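Local coordinates for protein galactan 1,3-beta-galactosidase (Phanerochaete chrysosporium, PDB 7BYX) that probably cleaves galactose units from the end of beta-1,3-galactan chains and carries a carbohydrate-binding module with calcium and galactose sites, at residues 185-190 / 201-206; 17-22 / 268-273; 356-361 / 392-397. The protein carries 1 engineered substitution. All coordinates share one frame; numbering follows the deposited sequence.

How the contacts relate
Contacts 1 and 2 belong to the five-bladed beta-propeller of the hydrolase, contact 3 to the beta-sandwich of the carbohydrate-binding module. Contact 1 is nested inside the loop closed by contact 2, where the lead-in to the first blade meets the fifth; their centres are 16 Å apart. Contact 1 borders the galactose site known from another structure, the side chains of Asp-137 and the engineered Ala-187 about 3 Å apart; contact 2 lies further out, the His-20 side chain about 8 Å from those of Glu-81 and Arg-82. Contact 3, nearest atoms about 5 Å from contact 2, has the Ala-360 side chain about 7 Å from a bound galactose and that of Tyr-358 about 8 Å from calcium.

Contact 1: 185-190 / 201-206; sequences TLAAPG and IASHTS. Engineered in segment 185-190: Ala-187 (natural residue Glu).
Ala-187 pairs with Ser-203 and Gly-190 with Ile-201, both antiparallel and hydrogen-bonded, and the register slips by one residue between them in a beta bulge where the chain turns a corner at Ala-188. The site lies in the fourth blade of the family 43 five-bladed beta-propeller. Ala-187 N is bonded to Ser-203 O at 2.7 Å, and Gly-190 N to Ile-201 O at 2.8 Å. At the bulge, Ala-202 CB presses on Ala-187 O at 3.3 Å.

Beside the Ala-187/Ser-203 pair, the His-204 imidazole is held on two sides. Leu-186 CD2 sits over one face, a CH-pi contact 4.0 Å from the ring centroid, and Thr-185 O meets the edge, 3.1 Å from His-204 CD2. Turning CG anti to the carbonyl carbon (chi1 -83°) swings this ring back toward the 185-190 segment. A water links Thr-185 OG1 to Thr-205 OG1.

Ala-187 is engineered, replacing a natural Glu; its methyl touches Ser-203 OG, 3.5 Å from Ala-187 CB, and Thr-205 CG2. Asp-137, a galactose-binding residue, touches that methyl and accepts a bond from Ala-188 N. Another, Gln-242, is bonded through NE2 to Ser-203 OG, a second-shell hydroxyl that in turn donates to His-204 O at 2.6 Å.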
# COMPACT_ATOMS: atom_id res chain seq x y z
N THR A 185 3.06 11.46 -16.73
CA THR A 185 2.45 11.81 -15.44
C THR A 185 2.41 10.63 -14.47
O THR A 185 1.36 10.23 -13.97
CB THR A 185 1.04 12.41 -15.61
OG1 THR A 185 0.13 11.40 -16.08
CG2 THR A 185 1.06 13.60 -16.56
N LEU A 186 3.60 10.09 -14.19
CA LEU A 186 3.73 8.96 -13.29
C LEU A 186 4.11 9.41 -11.88
O LEU A 186 4.82 10.41 -11.70
CB LEU A 186 4.78 7.98 -13.81
CG LEU A 186 4.33 7.30 -15.10
CD1 LEU A 186 5.38 6.29 -15.54
CD2 LEU A 186 2.96 6.65 -14.87
N ALA A 187 3.64 8.66 -10.89
CA ALA A 187 3.98 8.91 -9.49
C ALA A 187 4.27 7.57 -8.82
O ALA A 187 4.16 6.50 -9.44
CB ALA A 187 2.87 9.66 -8.76
N ALA A 188 4.66 7.63 -7.55
CA ALA A 188 4.86 6.48 -6.68
C ALA A 188 5.63 5.33 -7.35
O ALA A 188 5.15 4.20 -7.36
CB ALA A 188 3.53 5.99 -6.13
N PRO A 189 6.82 5.59 -7.90
CA PRO A 189 7.52 4.55 -8.66
C PRO A 189 8.17 3.49 -7.79
O PRO A 189 8.46 3.69 -6.60
CB PRO A 189 8.59 5.32 -9.43
CG PRO A 189 8.85 6.52 -8.59
CD PRO A 189 7.55 6.87 -7.93
N GLY A 190 8.44 2.35 -8.42
CA GLY A 190 9.31 1.33 -7.87
C GLY A 190 9.76 0.46 -9.02
O GLY A 190 9.07 0.38 -10.05
N ILE A 201 6.96 -0.26 -11.65
CA ILE A 201 5.60 -0.12 -11.12
C ILE A 201 5.39 1.34 -10.73
O ILE A 201 6.20 1.92 -10.00
CB ILE A 201 5.38 -1.03 -9.89
CG1 ILE A 201 5.88 -2.44 -10.16
CG2 ILE A 201 3.91 -1.04 -9.48
CD1 ILE A 201 5.20 -3.09 -11.31
N ALA A 202 4.29 1.94 -11.18
CA ALA A 202 4.03 3.33 -10.83
C ALA A 202 2.54 3.59 -10.86
O ALA A 202 1.78 2.88 -11.52
CB ALA A 202 4.78 4.29 -11.78
N SER A 203 2.12 4.63 -10.14
CA SER A 203 0.79 5.19 -10.27
C SER A 203 0.79 6.35 -11.26
O SER A 203 1.83 6.81 -11.72
CB SER A 203 0.26 5.65 -8.89
OG SER A 203 0.58 7.00 -8.66
N HIS A 204 -0.40 6.80 -11.61
CA HIS A 204 -0.56 8.12 -12.19
C HIS A 204 -0.80 9.14 -11.08
O HIS A 204 -0.83 8.81 -9.89
CB HIS A 204 -1.69 8.09 -13.22
CG HIS A 204 -1.25 7.59 -14.56
ND1 HIS A 204 -1.67 6.37 -15.07
CD2 HIS A 204 -0.39 8.11 -15.47
CE1 HIS A 204 -1.11 6.19 -16.25
NE2 HIS A 204 -0.33 7.22 -16.52
N THR A 205 -1.00 10.39 -11.46
CA THR A 205 -1.14 11.48 -10.50
C THR A 205 -2.61 11.85 -10.38
O THR A 205 -3.21 12.35 -11.33
CB THR A 205 -0.33 12.70 -10.94
OG1 THR A 205 -0.78 13.14 -12.23
CG2 THR A 205 1.14 12.35 -11.02
N SER A 206 -3.19 11.61 -9.19
CA SER A 206 -4.58 12.01 -8.95
C SER A 206 -4.78 12.38 -7.48
O SER A 206 -5.82 12.09 -6.89
CB SER A 206 -5.55 10.90 -9.36
OG SER A 206 -5.25 9.67 -8.68
O HOH W 1 -2.31 11.40 -14.55

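Contact 2: 17-22 / 268-273; sequences IQAHGA and SRYIWY
Tyr-270 and His-20 have ring planes inclined by 25° and displaced, so that little of one ring lies over the other, with centroids 5.1 Å apart. What sits over the imidazole is the phenol oxygen: Tyr-270 OH stands 3.2 Å above the His-20 plane, nearer the ring's margin than its centre. With Tyr-270 CG anti to the carbonyl carbon (chi1 -52°), the phenol is carried to the 17-22 loop, whose backbone grips its oxygen twice. OH accepts an almost straight bond from Ala-19 N (2.8 Å, 176°) and donates to Ile-17 O from above the carbonyl plane. Ile-17 CG2 packs on Tyr-270 CE2 at 4.1 Å.

The edge of the His-20 ring has its own partners. NE2 donates to Gln-18 OE1 at 3.0 Å, ND1 is bonded to a water that donates to Arg-269 O, and Ser-268 O lies in plane, 3.2 Å from His-20 CE1. Together they fix the imidazole's rotation; Gln-18 OE1 is also hydrogen-bonded to Lys-38 N. Asp-258 touches the side chains of both His-20 and Tyr-270. This bonding of a side chain to a loop, without strand pairing between the two segments, lies at the closure of the five-bladed propeller, where the lead-in to the first blade meets the last.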
# COMPACT_ATOMS: atom_id res chain seq x y z
N ILE A 17 1.20 0.60 13.46
CA ILE A 17 2.39 0.82 12.65
C ILE A 17 2.26 2.13 11.89
O ILE A 17 1.23 2.39 11.25
CB ILE A 17 2.64 -0.37 11.71
CG1 ILE A 17 3.02 -1.59 12.54
CG2 ILE A 17 3.76 -0.06 10.72
CD1 ILE A 17 3.16 -2.83 11.76
N GLN A 18 3.28 2.97 11.97
CA GLN A 18 3.31 4.28 11.32
C GLN A 18 4.50 4.33 10.35
O GLN A 18 5.55 4.89 10.67
CB GLN A 18 3.40 5.39 12.38
CG GLN A 18 2.14 5.55 13.22
CD GLN A 18 0.98 6.14 12.39
OE1 GLN A 18 1.19 6.74 11.33
NE2 GLN A 18 -0.24 5.94 12.87
N ALA A 19 4.32 3.76 9.16
CA ALA A 19 5.42 3.61 8.20
C ALA A 19 4.90 3.72 6.77
O ALA A 19 5.12 2.84 5.93
CB ALA A 19 6.15 2.29 8.42
N HIS A 20 4.21 4.84 6.48
CA HIS A 20 3.60 5.09 5.19
C HIS A 20 4.68 5.51 4.19
O HIS A 20 5.74 6.01 4.58
CB HIS A 20 2.51 6.16 5.31
CG HIS A 20 1.64 5.99 6.52
ND1 HIS A 20 0.51 5.20 6.53
CD2 HIS A 20 1.75 6.50 7.78
CE1 HIS A 20 -0.03 5.22 7.73
NE2 HIS A 20 0.70 6.00 8.51
N GLY A 21 4.41 5.28 2.90
CA GLY A 21 5.40 5.51 1.85
C GLY A 21 6.60 4.59 1.98
O GLY A 21 7.76 5.02 1.91
N ALA A 22 6.32 3.29 2.14
CA ALA A 22 7.28 2.32 2.66
C ALA A 22 8.60 2.29 1.89
O ALA A 22 8.63 2.40 0.66
CB ALA A 22 6.65 0.93 2.63
N SER A 268 -4.31 5.76 7.55
CA SER A 268 -4.08 5.17 6.24
C SER A 268 -3.53 3.76 6.40
O SER A 268 -2.64 3.51 7.22
CB SER A 268 -3.11 6.03 5.43
OG SER A 268 -3.61 7.35 5.32
N ARG A 269 -4.11 2.83 5.64
CA ARG A 269 -3.84 1.41 5.79
C ARG A 269 -2.78 0.94 4.80
O ARG A 269 -2.45 1.62 3.83
CB ARG A 269 -5.13 0.60 5.59
CG ARG A 269 -6.24 1.01 6.56
CD ARG A 269 -5.82 0.79 8.00
NE ARG A 269 -6.94 0.99 8.91
CZ ARG A 269 -6.83 1.51 10.14
NH1 ARG A 269 -5.65 1.89 10.62
NH2 ARG A 269 -7.92 1.65 10.88
N TYR A 270 -2.22 -0.23 5.09
CA TYR A 270 -1.19 -0.87 4.28
C TYR A 270 -1.83 -1.99 3.47
O TYR A 270 -2.54 -2.85 4.03
CB TYR A 270 -0.07 -1.42 5.17
CG TYR A 270 0.44 -0.35 6.08
CD1 TYR A 270 1.15 0.73 5.55
CD2 TYR A 270 0.16 -0.38 7.44
CE1 TYR A 270 1.59 1.77 6.37
CE2 TYR A 270 0.60 0.65 8.28
CZ TYR A 270 1.31 1.71 7.74
OH TYR A 270 1.75 2.72 8.55
N ILE A 271 -1.58 -1.98 2.17
CA ILE A 271 -2.15 -2.93 1.23
C ILE A 271 -0.98 -3.71 0.63
O ILE A 271 -0.30 -3.22 -0.28
CB ILE A 271 -2.96 -2.22 0.14
CG1 ILE A 271 -3.94 -1.20 0.77
CG2 ILE A 271 -3.63 -3.23 -0.76
CD1 ILE A 271 -4.90 -1.80 1.80
N TRP A 272 -0.74 -4.91 1.13
CA TRP A 272 0.33 -5.77 0.64
C TRP A 272 -0.28 -6.98 -0.05
O TRP A 272 -1.12 -7.68 0.54
CB TRP A 272 1.25 -6.24 1.76
CG TRP A 272 2.08 -5.18 2.40
CD1 TRP A 272 1.93 -3.81 2.29
CD2 TRP A 272 3.20 -5.39 3.28
NE1 TRP A 272 2.90 -3.18 3.04
CE2 TRP A 272 3.67 -4.13 3.67
CE3 TRP A 272 3.82 -6.54 3.80
CZ2 TRP A 272 4.76 -3.97 4.54
CZ3 TRP A 272 4.89 -6.39 4.66
CH2 TRP A 272 5.36 -5.12 5.01
N TYR A 273 0.16 -7.25 -1.27
CA TYR A 273 -0.29 -8.39 -2.03
C TYR A 273 0.91 -9.02 -2.72
O TYR A 273 1.85 -8.30 -3.10
CB TYR A 273 -1.32 -8.01 -3.12
CG TYR A 273 -2.64 -7.51 -2.60
CD1 TYR A 273 -3.37 -8.26 -1.68
CD2 TYR A 273 -3.15 -6.30 -3.03
CE1 TYR A 273 -4.60 -7.80 -1.21
CE2 TYR A 273 -4.35 -5.83 -2.59
CZ TYR A 273 -5.07 -6.57 -1.66
OH TYR A 273 -6.27 -6.07 -1.22
O HOH W 2 -0.49 3.63 4.53

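Contact 3: 356-361 / 392-397; sequences ALYFAN and VISVPV
Phe-359 packs against Ile-393 and Val-395 on one face of an antiparallel pair whose strands run at 153°, hydrogen-bonded at Leu-357 with Val-395 and at Phe-359 with Ile-393. Phe-359 N is 2.9 Å from Ile-393 O. With CG between the backbone N and the carbonyl carbon (chi1 67°), the Phe-359 ring leans across to the partner strand and lodges in the hollow between the two branched side chains. Its CZ meets Ile-393 CG1 at 3.7 Å, its CE2 meets Val-395 CG2 at 3.5 Å, and Val-395 CG1 closes on the ring edge in plane. Further along, Leu-357 CD1 butts against Val-397 CG1 at 3.9 Å.

This face looks into the core of the beta-sandwich of the carbohydrate-binding module, where Val-369, Val-371 and Val-381 of the opposing sheet pack on it. On the other face the Tyr-358 ring lies flat over Ser-394, whose CB projects at the ring centre, 3.6 Å from the centroid and 10° off the normal. Val-392 CG1 fills the notch beside the ring, 3.8 Å from Tyr-358 CB. Asp-288 clasps both polar ends, OD2 bonded to Tyr-358 OH and OD1 to Ser-394 OG, and Lys-423 makes a cation-pi contact with the ring. Cutting Tyr-358 back to an alanine would probably uncover Ser-394 CB, leave Asp-288 OD2 without its phenol partner and deprive Lys-423 of its aromatic face. Val-392 also touches Asp-422, a ligand of the bound calcium ion.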
# COMPACT_ATOMS: atom_id res chain seq x y z
N ALA A 356 -13.60 -11.25 5.02
CA ALA A 356 -13.51 -10.20 4.02
C ALA A 356 -14.92 -9.82 3.56
O ALA A 356 -15.72 -10.69 3.21
CB ALA A 356 -12.63 -10.65 2.86
N LEU A 357 -15.21 -8.53 3.58
CA LEU A 357 -16.49 -7.98 3.14
C LEU A 357 -16.29 -7.42 1.73
O LEU A 357 -15.55 -6.45 1.55
CB LEU A 357 -16.96 -6.88 4.10
CG LEU A 357 -17.77 -7.23 5.36
CD1 LEU A 357 -17.30 -8.53 5.99
CD2 LEU A 357 -17.80 -6.08 6.40
N TYR A 358 -16.94 -8.03 0.75
CA TYR A 358 -16.90 -7.58 -0.64
C TYR A 358 -18.10 -6.66 -0.90
O TYR A 358 -19.25 -7.08 -0.72
CB TYR A 358 -16.91 -8.78 -1.60
CG TYR A 358 -15.56 -9.44 -1.69
CD1 TYR A 358 -15.03 -10.14 -0.61
CD2 TYR A 358 -14.78 -9.32 -2.83
CE1 TYR A 358 -13.80 -10.71 -0.66
CE2 TYR A 358 -13.54 -9.90 -2.90
CZ TYR A 358 -13.05 -10.59 -1.79
OH TYR A 358 -11.82 -11.16 -1.82
N PHE A 359 -17.85 -5.43 -1.34
CA PHE A 359 -18.91 -4.44 -1.42
C PHE A 359 -18.65 -3.47 -2.56
O PHE A 359 -17.50 -3.25 -2.94
CB PHE A 359 -19.03 -3.66 -0.10
CG PHE A 359 -17.83 -2.80 0.17
CD1 PHE A 359 -17.76 -1.50 -0.34
CD2 PHE A 359 -16.75 -3.30 0.88
CE1 PHE A 359 -16.64 -0.71 -0.11
CE2 PHE A 359 -15.63 -2.52 1.10
CZ PHE A 359 -15.58 -1.23 0.60
N ALA A 360 -19.73 -2.88 -3.09
CA ALA A 360 -19.67 -1.71 -3.95
C ALA A 360 -20.17 -0.46 -3.22
O ALA A 360 -21.17 -0.51 -2.50
CB ALA A 360 -20.50 -1.92 -5.21
N ASN A 361 -19.49 0.66 -3.43
CA ASN A 361 -19.88 1.96 -2.86
C ASN A 361 -19.58 3.01 -3.93
O ASN A 361 -18.43 3.45 -4.05
CB ASN A 361 -19.13 2.27 -1.56
CG ASN A 361 -19.31 3.73 -1.10
OD1 ASN A 361 -20.21 4.44 -1.55
ND2 ASN A 361 -18.44 4.18 -0.19
N VAL A 392 -16.48 -3.60 -7.16
CA VAL A 392 -16.41 -4.24 -5.85
C VAL A 392 -14.96 -4.31 -5.39
O VAL A 392 -14.07 -4.68 -6.17
CB VAL A 392 -17.04 -5.65 -5.89
CG1 VAL A 392 -16.70 -6.46 -4.63
CG2 VAL A 392 -18.55 -5.56 -6.10
N ILE A 393 -14.73 -3.97 -4.12
CA ILE A 393 -13.47 -4.20 -3.41
C ILE A 393 -13.80 -4.84 -2.06
O ILE A 393 -14.97 -4.96 -1.69
CB ILE A 393 -12.67 -2.90 -3.21
CG1 ILE A 393 -13.45 -1.93 -2.30
CG2 ILE A 393 -12.30 -2.29 -4.59
CD1 ILE A 393 -12.77 -0.59 -2.06
N SER A 394 -12.77 -5.22 -1.31
CA SER A 394 -12.98 -5.88 -0.02
C SER A 394 -12.19 -5.20 1.09
O SER A 394 -11.08 -4.71 0.87
CB SER A 394 -12.58 -7.36 -0.07
OG SER A 394 -11.19 -7.48 -0.27
N VAL A 395 -12.78 -5.17 2.29
CA VAL A 395 -12.13 -4.76 3.53
C VAL A 395 -12.28 -5.88 4.55
O VAL A 395 -13.30 -6.59 4.56
CB VAL A 395 -12.72 -3.45 4.07
CG1 VAL A 395 -12.30 -2.26 3.22
CG2 VAL A 395 -14.23 -3.54 4.18
N PRO A 396 -11.29 -6.10 5.42
CA PRO A 396 -11.38 -7.20 6.38
C PRO A 396 -11.93 -6.78 7.73
O PRO A 396 -11.83 -5.62 8.16
CB PRO A 396 -9.91 -7.62 6.51
CG PRO A 396 -9.17 -6.23 6.44
CD PRO A 396 -10.00 -5.38 5.50
N VAL A 397 -12.52 -7.75 8.43
CA VAL A 397 -12.95 -7.58 9.81
C VAL A 397 -12.74 -8.91 10.52
O VAL A 397 -12.93 -9.99 9.94
CB VAL A 397 -14.42 -7.10 9.91
CG1 VAL A 397 -15.36 -8.10 9.30
CG2 VAL A 397 -14.80 -6.79 11.37